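Local structure of TCP pilus virulence regulatory protein (Vibrio cholerae, 4MLO) at residues G100-M103 with I104-Y108; S149-F152 with S153-K157; E142-K145 with V146-G150; L195-R199 with M200-K204. The protein acts as an AraC-family transcriptional activator, probably of virulence genes including those for the TCP pilus, and holds palmitoleic acid in a pocket. One frame throughout, in Å; residues are numbered along the deposited sequence.

Interaction 1 of 4, residues G100-M103 with I104-Y108; sequences GDLM and IRNLY
L102 and N106 meet through different first torsions: CG of L102 is trans to its backbone N (chi1 -180°), while CG of N106 lies opposite its own carbonyl carbon (chi1 -79°). This lays the methyl CD1 of L102 against the amide of N106, 3.4 Å from ND2 of N106. The contact is van der Waals only, and the two side chains slant across each other. ND2 is poorly angled for a bond to the carbonyl of L102. That carbonyl is taken by the backbone instead, with N106 N donating to L102 O at 2.9 Å. One residue earlier, R105 N donates to D101 O at 2.8 Å, with a C=O...N angle of 171°. These are i to i+4 bonds of the short helix 102-106.

D101 stands at the N-cap position, but its side chain makes no capping bond. The side chains of D101 and I104 lie side by side, pointing the same way, with OD1 of D101 3.4 Å from CD1 of I104. CB of D101 packs against CD of R105 at 3.9 Å. M103 bends at chi3, which brings its CE to 4.1 Å from CG1 of I104.

The polar end of R105 turns elsewhere. Its NE makes a salt bridge to E156, and its NH2 donates to the backbone O of I164. The backbone O of I104 lies over the centre of the Y108 ring, and that ring also packs on E156 and K157. The short surface helix is thereby fastened, through R105 and Y108, to helix 141-159 and the loop that follows it.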
loop_
_atom_site.group_PDB
_atom_site.type_symbol
_atom_site.label_atom_id
_atom_site.label_comp_id
_atom_site.label_asym_id
_atom_site.label_seq_id
_atom_site.Cartn_x
_atom_site.Cartn_y
_atom_site.Cartn_z
ATOM N N GLY A 100 3.743 -0.730 -24.775
ATOM C CA GLY A 100 4.622 -0.113 -25.754
ATOM C C GLY A 100 5.908 0.420 -25.160
ATOM O O GLY A 100 6.883 0.626 -25.887
ATOM N N ASP A 101 5.935 0.643 -23.847
ATOM C CA ASP A 101 7.121 1.115 -23.153
ATOM C C ASP A 101 7.988 -0.032 -22.603
ATOM O O ASP A 101 8.873 0.214 -21.773
ATOM C CB ASP A 101 6.709 2.060 -22.017
ATOM C CG ASP A 101 6.015 3.321 -22.521
ATOM O OD1 ASP A 101 6.433 3.864 -23.574
ATOM O OD2 ASP A 101 5.051 3.777 -21.857
ATOM N N LEU A 102 7.788 -1.262 -23.078
ATOM C CA LEU A 102 8.566 -2.387 -22.568
ATOM C C LEU A 102 10.075 -2.138 -22.662
ATOM O O LEU A 102 10.811 -2.379 -21.699
ATOM C CB LEU A 102 8.182 -3.662 -23.313
ATOM C CG LEU A 102 8.912 -4.934 -22.880
ATOM C CD1 LEU A 102 8.799 -5.162 -21.363
ATOM C CD2 LEU A 102 8.364 -6.125 -23.648
ATOM N N MET A 103 10.566 -1.673 -23.815
ATOM C CA MET A 103 12.011 -1.463 -23.938
ATOM C C MET A 103 12.487 -0.409 -22.960
ATOM O O MET A 103 13.570 -0.537 -22.372
ATOM C CB MET A 103 12.397 -1.044 -25.357
ATOM C CG MET A 103 13.870 -0.615 -25.507
ATOM S SD MET A 103 14.190 0.479 -26.904
ATOM C CE MET A 103 13.381 1.997 -26.403
ATOM N N ILE A 104 11.699 0.656 -22.799
ATOM C CA ILE A 104 12.027 1.718 -21.850
ATOM C C ILE A 104 12.057 1.164 -20.430
ATOM O O ILE A 104 12.986 1.422 -19.649
ATOM C CB ILE A 104 11.003 2.863 -21.970
ATOM C CG1 ILE A 104 10.982 3.437 -23.391
ATOM C CG2 ILE A 104 11.318 3.969 -20.952
ATOM C CD1 ILE A 104 9.800 4.363 -23.660
ATOM N N ARG A 105 11.037 0.390 -20.074
ATOM C CA ARG A 105 10.880 -0.008 -18.679
ATOM C C ARG A 105 11.845 -1.123 -18.287
ATOM O O ARG A 105 12.245 -1.213 -17.124
ATOM C CB ARG A 105 9.423 -0.397 -18.439
ATOM C CG ARG A 105 8.498 0.785 -18.665
ATOM C CD ARG A 105 7.047 0.473 -18.430
ATOM N NE ARG A 105 6.728 0.327 -17.001
ATOM C CZ ARG A 105 6.348 -0.801 -16.414
ATOM N NH1 ARG A 105 6.209 -1.934 -17.106
ATOM N NH2 ARG A 105 6.080 -0.791 -15.110
ATOM N N ASN A 106 12.244 -1.972 -19.236
ATOM C CA ASN A 106 13.230 -3.001 -18.927
ATOM C C ASN A 106 14.572 -2.418 -18.521
ATOM O O ASN A 106 15.379 -3.122 -17.907
ATOM C CB ASN A 106 13.423 -3.936 -20.120
ATOM C CG ASN A 106 12.316 -4.952 -20.236
ATOM O OD1 ASN A 106 11.619 -5.242 -19.256
ATOM N ND2 ASN A 106 12.137 -5.502 -21.437
ATOM N N LEU A 107 14.831 -1.150 -18.829
ATOM C CA LEU A 107 16.049 -0.498 -18.367
ATOM C C LEU A 107 15.960 -0.011 -16.917
ATOM O O LEU A 107 16.992 0.271 -16.304
ATOM C CB LEU A 107 16.378 0.680 -19.291
ATOM C CG LEU A 107 16.794 0.268 -20.713
ATOM C CD1 LEU A 107 16.920 1.464 -21.657
ATOM C CD2 LEU A 107 18.106 -0.478 -20.673
ATOM N N TYR A 108 14.761 0.095 -16.362
ATOM C CA TYR A 108 14.570 0.630 -15.019
ATOM C C TYR A 108 14.903 -0.407 -13.936
ATOM O O TYR A 108 14.731 -1.617 -14.125
ATOM C CB TYR A 108 13.118 1.079 -14.849
ATOM C CG TYR A 108 12.659 2.256 -15.692
ATOM C CD1 TYR A 108 13.574 3.148 -16.259
ATOM C CD2 TYR A 108 11.299 2.480 -15.916
ATOM C CE1 TYR A 108 13.154 4.240 -17.005
ATOM C CE2 TYR A 108 10.870 3.581 -16.667
ATOM C CZ TYR A 108 11.805 4.453 -17.210
ATOM O OH TYR A 108 11.392 5.542 -17.955
#

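Interaction 2 of 4, residues S149-F152 with S153-K157; sequences SGFF and SKVEK
S149 and S153 carry the main polar contact. The carbonyl O of S149 accepts twice from S153, once from its backbone N and once from its hydroxyl. S153 N lies 2.9 Å from S149 O, and S153 OG lies 2.9 Å from the same S149 O. The two donors arrive from opposite faces of the carbonyl plane, and the hydroxyl sits 35° out of that plane. OG of S153 stands beside its own backbone N (chi1 -72°), which turns it back along the helix to this oxygen. The remaining bonds are regular i to i+4 helix bonds, such as E156 N to F152 O at 2.8 Å.

The apolar contacts gather round F151. CG2 of V155 approaches CE2 of F151 at 3.9 Å, and CE of K154 approaches CD1 of F151 at 4.0 Å. Both come to the ring obliquely. K154 reaches it because CG lies between the backbone N and the carbonyl carbon (chi1 58°), and the chain then runs extended. W117 meets F151 edge-to-face.

The charged ends find their partners outside 149-157. K154 NZ forms a salt bridge with D123. E156 is buried and well supplied: OE2 accepts from F163 N and I164 N. These two N-H donors probably favour the ionised carboxylate.

F151 and F152 both touch M32, and V155 touches L115 and W117. The arrangement is that of an amphipathic helix laid by its apolar side against a beta-sheet, here strands 31-35 and 114-118 of the cupin-like domain.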
loop_
_atom_site.group_PDB
_atom_site.type_symbol
_atom_site.label_atom_id
_atom_site.label_comp_id
_atom_site.label_asym_id
_atom_site.label_seq_id
_atom_site.Cartn_x
_atom_site.Cartn_y
_atom_site.Cartn_z
ATOM N N SER A 149 -1.780 5.888 -16.267
ATOM C CA SER A 149 -0.602 5.367 -16.948
ATOM C C SER A 149 0.444 6.463 -17.145
ATOM O O SER A 149 1.640 6.228 -16.938
ATOM C CB SER A 149 -0.987 4.711 -18.285
ATOM O OG SER A 149 -1.670 5.608 -19.128
ATOM N N GLY A 150 0.025 7.670 -17.530
ATOM C CA GLY A 150 0.989 8.746 -17.703
ATOM C C GLY A 150 1.614 9.178 -16.385
ATOM O O GLY A 150 2.806 9.495 -16.322
ATOM N N PHE A 151 0.821 9.182 -15.314
ATOM C CA PHE A 151 1.329 9.556 -13.991
ATOM C C PHE A 151 2.387 8.560 -13.518
ATOM O O PHE A 151 3.496 8.943 -13.125
ATOM C CB PHE A 151 0.170 9.630 -12.996
ATOM C CG PHE A 151 0.516 10.336 -11.703
ATOM C CD1 PHE A 151 0.279 11.683 -11.554
ATOM C CD2 PHE A 151 1.104 9.657 -10.664
ATOM C CE1 PHE A 151 0.611 12.327 -10.371
ATOM C CE2 PHE A 151 1.439 10.301 -9.499
ATOM C CZ PHE A 151 1.193 11.632 -9.362
ATOM N N PHE A 152 2.063 7.272 -13.564
ATOM C CA PHE A 152 3.026 6.253 -13.174
ATOM C C PHE A 152 4.247 6.289 -14.077
ATOM O O PHE A 152 5.376 6.111 -13.608
ATOM C CB PHE A 152 2.381 4.867 -13.220
ATOM C CG PHE A 152 1.224 4.679 -12.266
ATOM C CD1 PHE A 152 1.142 5.396 -11.088
ATOM C CD2 PHE A 152 0.221 3.762 -12.548
ATOM C CE1 PHE A 152 0.084 5.221 -10.219
ATOM C CE2 PHE A 152 -0.851 3.583 -11.661
ATOM C CZ PHE A 152 -0.904 4.303 -10.503
ATOM N N SER A 153 4.047 6.508 -15.381
ATOM C CA SER A 153 5.184 6.603 -16.291
ATOM C C SER A 153 6.174 7.702 -15.882
ATOM O O SER A 153 7.393 7.489 -15.921
ATOM C CB SER A 153 4.702 6.827 -17.722
ATOM O OG SER A 153 4.135 5.626 -18.205
ATOM N N LYS A 154 5.688 8.904 -15.568
ATOM C CA LYS A 154 6.642 9.966 -15.241
ATOM C C LYS A 154 7.277 9.744 -13.873
ATOM O O LYS A 154 8.453 10.084 -13.689
ATOM C CB LYS A 154 5.995 11.347 -15.351
ATOM C CG LYS A 154 4.782 11.624 -14.494
ATOM C CD LYS A 154 4.122 12.918 -14.972
ATOM C CE LYS A 154 2.947 13.311 -14.095
ATOM N NZ LYS A 154 2.230 14.521 -14.613
ATOM N N VAL A 155 6.559 9.135 -12.921
ATOM C CA VAL A 155 7.191 8.729 -11.656
ATOM C C VAL A 155 8.284 7.694 -11.905
ATOM O O VAL A 155 9.370 7.767 -11.325
ATOM C CB VAL A 155 6.144 8.203 -10.661
ATOM C CG1 VAL A 155 6.804 7.706 -9.383
ATOM C CG2 VAL A 155 5.148 9.287 -10.361
ATOM N N GLU A 156 8.008 6.691 -12.747
ATOM C CA GLU A 156 9.027 5.687 -13.026
ATOM C C GLU A 156 10.251 6.318 -13.684
ATOM O O GLU A 156 11.388 5.960 -13.363
ATOM C CB GLU A 156 8.451 4.573 -13.899
ATOM C CG GLU A 156 7.402 3.693 -13.172
ATOM C CD GLU A 156 6.964 2.506 -13.999
ATOM O OE1 GLU A 156 7.123 2.560 -15.248
ATOM O OE2 GLU A 156 6.475 1.507 -13.401
ATOM N N LYS A 157 10.036 7.250 -14.618
ATOM C CA LYS A 157 11.159 7.883 -15.300
ATOM C C LYS A 157 11.977 8.721 -14.328
ATOM O O LYS A 157 13.206 8.704 -14.385
ATOM C CB LYS A 157 10.657 8.734 -16.465
ATOM C CG LYS A 157 11.762 9.462 -17.274
ATOM C CD LYS A 157 11.132 10.235 -18.414
ATOM C CE LYS A 157 12.108 11.224 -19.072
ATOM N NZ LYS A 157 13.334 10.563 -19.551
#

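Interaction 3 of 4, residues E142-K145 with V146-G150; sequences EFLK and VFFSG
F143 and F147 sit one turn apart and lie side by side, pointing the same way. CE1 of F143 comes obliquely to CB of F147 at 4.1 Å. The F148 ring is turned against that of F147: CD2 of F147 lies 3.8 Å above the plane of F148, toward its rim. In the other direction, CD2 of F148 lies in the plane of the F147 ring, at its edge. F148 also presents an edge to the backbone, with its CD2 3.3 Å from L144 O. L144 adds a looser contact, its CD2 4.3 Å from CE2 of F148.

This is the apolar side of the amphipathic helix 141-159, packed between helix 121-131 and helix 88-93: F143 and F147 touch V126, F148 touches L127, and F148 and L144 meet F90. Y139 stacks on the ring of F143.

On another side of the helix, E142 slants across V146, its OE1 3.7 Å from CG2 of V146. S149 is buried. Its OG stands between the backbone N and the carbonyl carbon (chi1 57°) and donates to K145 O at 2.7 Å. S149 N donates to the same K145 O at 2.9 Å, from the opposite face of the carbonyl plane.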
loop_
_atom_site.group_PDB
_atom_site.type_symbol
_atom_site.label_atom_id
_atom_site.label_comp_id
_atom_site.label_asym_id
_atom_site.label_seq_id
_atom_site.Cartn_x
_atom_site.Cartn_y
_atom_site.Cartn_z
ATOM N N GLU A 142 -11.480 5.952 -20.202
ATOM C CA GLU A 142 -10.330 6.340 -21.011
ATOM C C GLU A 142 -9.524 7.438 -20.328
ATOM O O GLU A 142 -8.291 7.364 -20.252
ATOM C CB GLU A 142 -10.795 6.798 -22.397
ATOM C CG GLU A 142 -9.664 7.083 -23.386
ATOM C CD GLU A 142 -8.951 5.820 -23.835
ATOM O OE1 GLU A 142 -7.771 5.901 -24.257
ATOM O OE2 GLU A 142 -9.577 4.741 -23.770
ATOM N N PHE A 143 -10.200 8.465 -19.814
ATOM C CA PHE A 143 -9.475 9.524 -19.124
ATOM C C PHE A 143 -8.651 8.955 -17.976
ATOM O O PHE A 143 -7.491 9.339 -17.782
ATOM C CB PHE A 143 -10.450 10.574 -18.600
ATOM C CG PHE A 143 -9.797 11.676 -17.816
ATOM C CD1 PHE A 143 -9.376 11.471 -16.521
ATOM C CD2 PHE A 143 -9.629 12.930 -18.378
ATOM C CE1 PHE A 143 -8.778 12.501 -15.791
ATOM C CE2 PHE A 143 -9.032 13.950 -17.673
ATOM C CZ PHE A 143 -8.602 13.733 -16.367
ATOM N N LEU A 144 -9.243 8.058 -17.193
ATOM C CA LEU A 144 -8.558 7.572 -15.995
ATOM C C LEU A 144 -7.388 6.689 -16.364
ATOM O O LEU A 144 -6.316 6.784 -15.753
ATOM C CB LEU A 144 -9.532 6.821 -15.091
ATOM C CG LEU A 144 -10.631 7.699 -14.498
ATOM C CD1 LEU A 144 -11.748 6.837 -13.960
ATOM C CD2 LEU A 144 -10.064 8.589 -13.402
ATOM N N LYS A 145 -7.559 5.836 -17.382
ATOM C CA LYS A 145 -6.444 4.987 -17.793
ATOM C C LYS A 145 -5.289 5.826 -18.334
ATOM O O LYS A 145 -4.116 5.566 -18.014
ATOM C CB LYS A 145 -6.914 3.964 -18.829
ATOM C CG LYS A 145 -7.825 2.881 -18.239
ATOM C CD LYS A 145 -8.244 1.819 -19.260
ATOM C CE LYS A 145 -9.216 2.390 -20.272
ATOM N NZ LYS A 145 -9.766 1.341 -21.154
ATOM N N VAL A 146 -5.597 6.854 -19.135
ATOM C CA VAL A 146 -4.546 7.706 -19.682
ATOM C C VAL A 146 -3.884 8.505 -18.570
ATOM O O VAL A 146 -2.651 8.638 -18.532
ATOM C CB VAL A 146 -5.119 8.630 -20.778
ATOM C CG1 VAL A 146 -4.080 9.648 -21.234
ATOM C CG2 VAL A 146 -5.585 7.796 -21.966
ATOM N N PHE A 147 -4.684 9.058 -17.656
ATOM C CA PHE A 147 -4.122 9.854 -16.560
ATOM C C PHE A 147 -3.162 9.026 -15.706
ATOM O O PHE A 147 -2.011 9.429 -15.467
ATOM C CB PHE A 147 -5.241 10.421 -15.693
ATOM C CG PHE A 147 -4.738 11.227 -14.531
ATOM C CD1 PHE A 147 -4.475 12.570 -14.679
ATOM C CD2 PHE A 147 -4.483 10.636 -13.312
ATOM C CE1 PHE A 147 -3.996 13.315 -13.626
ATOM C CE2 PHE A 147 -4.002 11.377 -12.263
ATOM C CZ PHE A 147 -3.759 12.723 -12.432
ATOM N N PHE A 148 -3.607 7.846 -15.260
ATOM C CA PHE A 148 -2.811 7.045 -14.333
ATOM C C PHE A 148 -1.639 6.342 -15.014
ATOM O O PHE A 148 -0.569 6.222 -14.407
ATOM C CB PHE A 148 -3.705 6.053 -13.607
ATOM C CG PHE A 148 -4.413 6.654 -12.436
ATOM C CD1 PHE A 148 -3.766 6.765 -11.214
ATOM C CD2 PHE A 148 -5.700 7.149 -12.563
ATOM C CE1 PHE A 148 -4.420 7.329 -10.106
ATOM C CE2 PHE A 148 -6.360 7.724 -11.462
ATOM C CZ PHE A 148 -5.720 7.814 -10.243
ATOM N N SER A 149 -1.780 5.888 -16.267
ATOM C CA SER A 149 -0.602 5.367 -16.948
ATOM C C SER A 149 0.444 6.463 -17.145
ATOM O O SER A 149 1.640 6.228 -16.938
ATOM C CB SER A 149 -0.987 4.711 -18.285
ATOM O OG SER A 149 -1.670 5.608 -19.128
ATOM N N GLY A 150 0.025 7.670 -17.530
ATOM C CA GLY A 150 0.989 8.746 -17.703
ATOM C C GLY A 150 1.614 9.178 -16.385
ATOM O O GLY A 150 2.806 9.495 -16.322
#

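Interaction 4 of 4, residues L195-R199 with M200-K204; sequences LRTNR and MILKK
R199 and K203 are one helical turn apart. K203 N donates to R199 O at 2.9 Å, and R199 makes a loose side-chain contact, its CD 4.2 Å from CB of K203. CB of K203 lies at the edge of the guanidinium, near its plane. The guanidinium makes a cation-pi contact with W188.

L202 is the buried residue. CD2 of L202 rests 3.7 Å from CG2 of T197, the two side chains crossing at about a right angle. The other methyl, CD1 of L202, meets CD1 of L195 at 4.0 Å. Beyond the two segments L202 packs on W188 and I191 of helix 188-195.

N198 caps the helix. Its CG sits between the backbone N and the carbonyl carbon (chi1 63°), a position that turns OD1 back over the first turn, where it accepts from I201 N at 3.1 Å, almost in line with the side-chain C=O (171°). N198 O takes L202 N at 3.0 Å, in the carbonyl plane.

R196, with positive phi, is the C-prime residue of a Schellman motif ending helix 188-195. Schellman motif, short linker and Asn N-cap make a tight turn, consistent with one of the two helix-turn-helix units of AraC-family proteins.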
loop_
_atom_site.group_PDB
_atom_site.type_symbol
_atom_site.label_atom_id
_atom_site.label_comp_id
_atom_site.label_asym_id
_atom_site.label_seq_id
_atom_site.Cartn_x
_atom_site.Cartn_y
_atom_site.Cartn_z
ATOM N N LEU A 195 4.436 -23.375 -5.477
ATOM C CA LEU A 195 5.037 -22.624 -6.557
ATOM C C LEU A 195 6.012 -23.475 -7.372
ATOM O O LEU A 195 6.526 -23.002 -8.405
ATOM C CB LEU A 195 5.759 -21.398 -5.998
ATOM C CG LEU A 195 4.862 -20.402 -5.263
ATOM C CD1 LEU A 195 5.742 -19.175 -4.999
ATOM C CD2 LEU A 195 3.600 -19.962 -5.970
ATOM N N ARG A 196 6.244 -24.719 -6.936
ATOM C CA ARG A 196 7.272 -25.595 -7.520
ATOM C C ARG A 196 8.566 -24.828 -7.777
ATOM O O ARG A 196 9.142 -24.862 -8.871
ATOM C CB ARG A 196 6.776 -26.250 -8.823
ATOM C CG ARG A 196 5.701 -27.314 -8.634
ATOM C CD ARG A 196 4.334 -26.730 -8.371
ATOM N NE ARG A 196 3.306 -27.765 -8.491
ATOM C CZ ARG A 196 2.012 -27.614 -8.258
ATOM N NH1 ARG A 196 1.533 -26.459 -7.818
ATOM N NH2 ARG A 196 1.175 -28.643 -8.473
ATOM N N THR A 197 9.016 -24.094 -6.751
ATOM C CA THR A 197 10.230 -23.291 -6.816
ATOM C C THR A 197 10.955 -23.498 -5.499
ATOM O O THR A 197 10.291 -23.635 -4.469
ATOM C CB THR A 197 9.906 -21.786 -7.025
ATOM O OG1 THR A 197 9.077 -21.602 -8.175
ATOM C CG2 THR A 197 11.142 -20.978 -7.207
ATOM N N ASN A 198 12.292 -23.588 -5.531
ATOM C CA ASN A 198 13.004 -23.945 -4.306
ATOM C C ASN A 198 13.281 -22.721 -3.441
ATOM O O ASN A 198 13.075 -21.575 -3.848
ATOM C CB ASN A 198 14.303 -24.728 -4.603
ATOM C CG ASN A 198 15.326 -23.938 -5.400
ATOM O OD1 ASN A 198 15.593 -22.768 -5.125
ATOM N ND2 ASN A 198 15.979 -24.606 -6.359
ATOM N N ARG A 199 13.650 -23.016 -2.181
ATOM C CA ARG A 199 13.859 -22.003 -1.149
ATOM C C ARG A 199 15.028 -21.098 -1.496
ATOM O O ARG A 199 14.990 -19.889 -1.229
ATOM C CB ARG A 199 14.110 -22.739 0.170
ATOM C CG ARG A 199 14.511 -21.850 1.345
ATOM C CD ARG A 199 13.313 -21.123 1.891
ATOM N NE ARG A 199 13.586 -20.665 3.276
ATOM C CZ ARG A 199 13.366 -21.382 4.373
ATOM N NH1 ARG A 199 13.659 -20.855 5.557
ATOM N NH2 ARG A 199 12.871 -22.609 4.320
ATOM N N MET A 200 16.070 -21.661 -2.110
ATOM C CA MET A 200 17.235 -20.843 -2.458
ATOM C C MET A 200 16.840 -19.658 -3.337
ATOM O O MET A 200 17.392 -18.567 -3.193
ATOM C CB MET A 200 18.274 -21.719 -3.156
ATOM C CG MET A 200 19.530 -20.991 -3.610
ATOM S SD MET A 200 20.549 -20.480 -2.221
ATOM C CE MET A 200 21.151 -22.085 -1.664
ATOM N N ILE A 201 15.848 -19.841 -4.214
ATOM C CA ILE A 201 15.341 -18.802 -5.101
ATOM C C ILE A 201 14.308 -17.932 -4.410
ATOM O O ILE A 201 14.364 -16.699 -4.474
ATOM C CB ILE A 201 14.762 -19.471 -6.367
ATOM C CG1 ILE A 201 15.890 -20.098 -7.160
ATOM C CG2 ILE A 201 13.993 -18.476 -7.226
ATOM C CD1 ILE A 201 15.405 -20.948 -8.323
ATOM N N LEU A 202 13.349 -18.549 -3.724
ATOM C CA LEU A 202 12.230 -17.774 -3.186
ATOM C C LEU A 202 12.640 -16.922 -1.998
ATOM O O LEU A 202 11.989 -15.897 -1.741
ATOM C CB LEU A 202 11.085 -18.682 -2.751
ATOM C CG LEU A 202 10.364 -19.367 -3.910
ATOM C CD1 LEU A 202 9.273 -20.202 -3.328
ATOM C CD2 LEU A 202 9.815 -18.352 -4.911
ATOM N N LYS A 203 13.662 -17.346 -1.243
ATOM C CA LYS A 203 13.956 -16.687 0.033
ATOM C C LYS A 203 14.396 -15.259 -0.180
ATOM O O LYS A 203 14.236 -14.430 0.731
ATOM C CB LYS A 203 15.038 -17.432 0.808
ATOM C CG LYS A 203 16.422 -17.439 0.168
ATOM C CD LYS A 203 17.427 -18.350 0.912
ATOM C CE LYS A 203 18.824 -18.261 0.347
ATOM N NZ LYS A 203 19.742 -19.281 0.981
ATOM N N LYS A 204 14.934 -14.937 -1.361
ATOM C CA LYS A 204 15.389 -13.567 -1.566
ATOM C C LYS A 204 14.224 -12.588 -1.512
ATOM O O LYS A 204 14.409 -11.418 -1.164
ATOM C CB LYS A 204 16.156 -13.439 -2.883
ATOM C CG LYS A 204 15.345 -13.396 -4.139
ATOM C CD LYS A 204 16.263 -13.036 -5.323
ATOM C CE LYS A 204 15.708 -13.543 -6.629
ATOM N NZ LYS A 204 15.699 -15.038 -6.653
#

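Overall arrangement
All four contacts are local, made along a helix or round its start. Interactions 2 and 3 are successive pieces of helix 141-159 and share S149 and G150. Interaction 2 is buried and its aromatics face the sheet; interaction 3 is partly buried and its aromatics pack mainly on helices 121-131 and 88-93. Both contain a serine hydroxyl bonded one turn back. Interaction 1 is a surface contact, tied to interaction 2 by the R105 to E156 salt bridge and the packing of Y108. Interaction 4, also at the surface, stands apart, with nearest atoms about 14 Å from interaction 1. It has the side-chain cap that D101 of interaction 1 lacks.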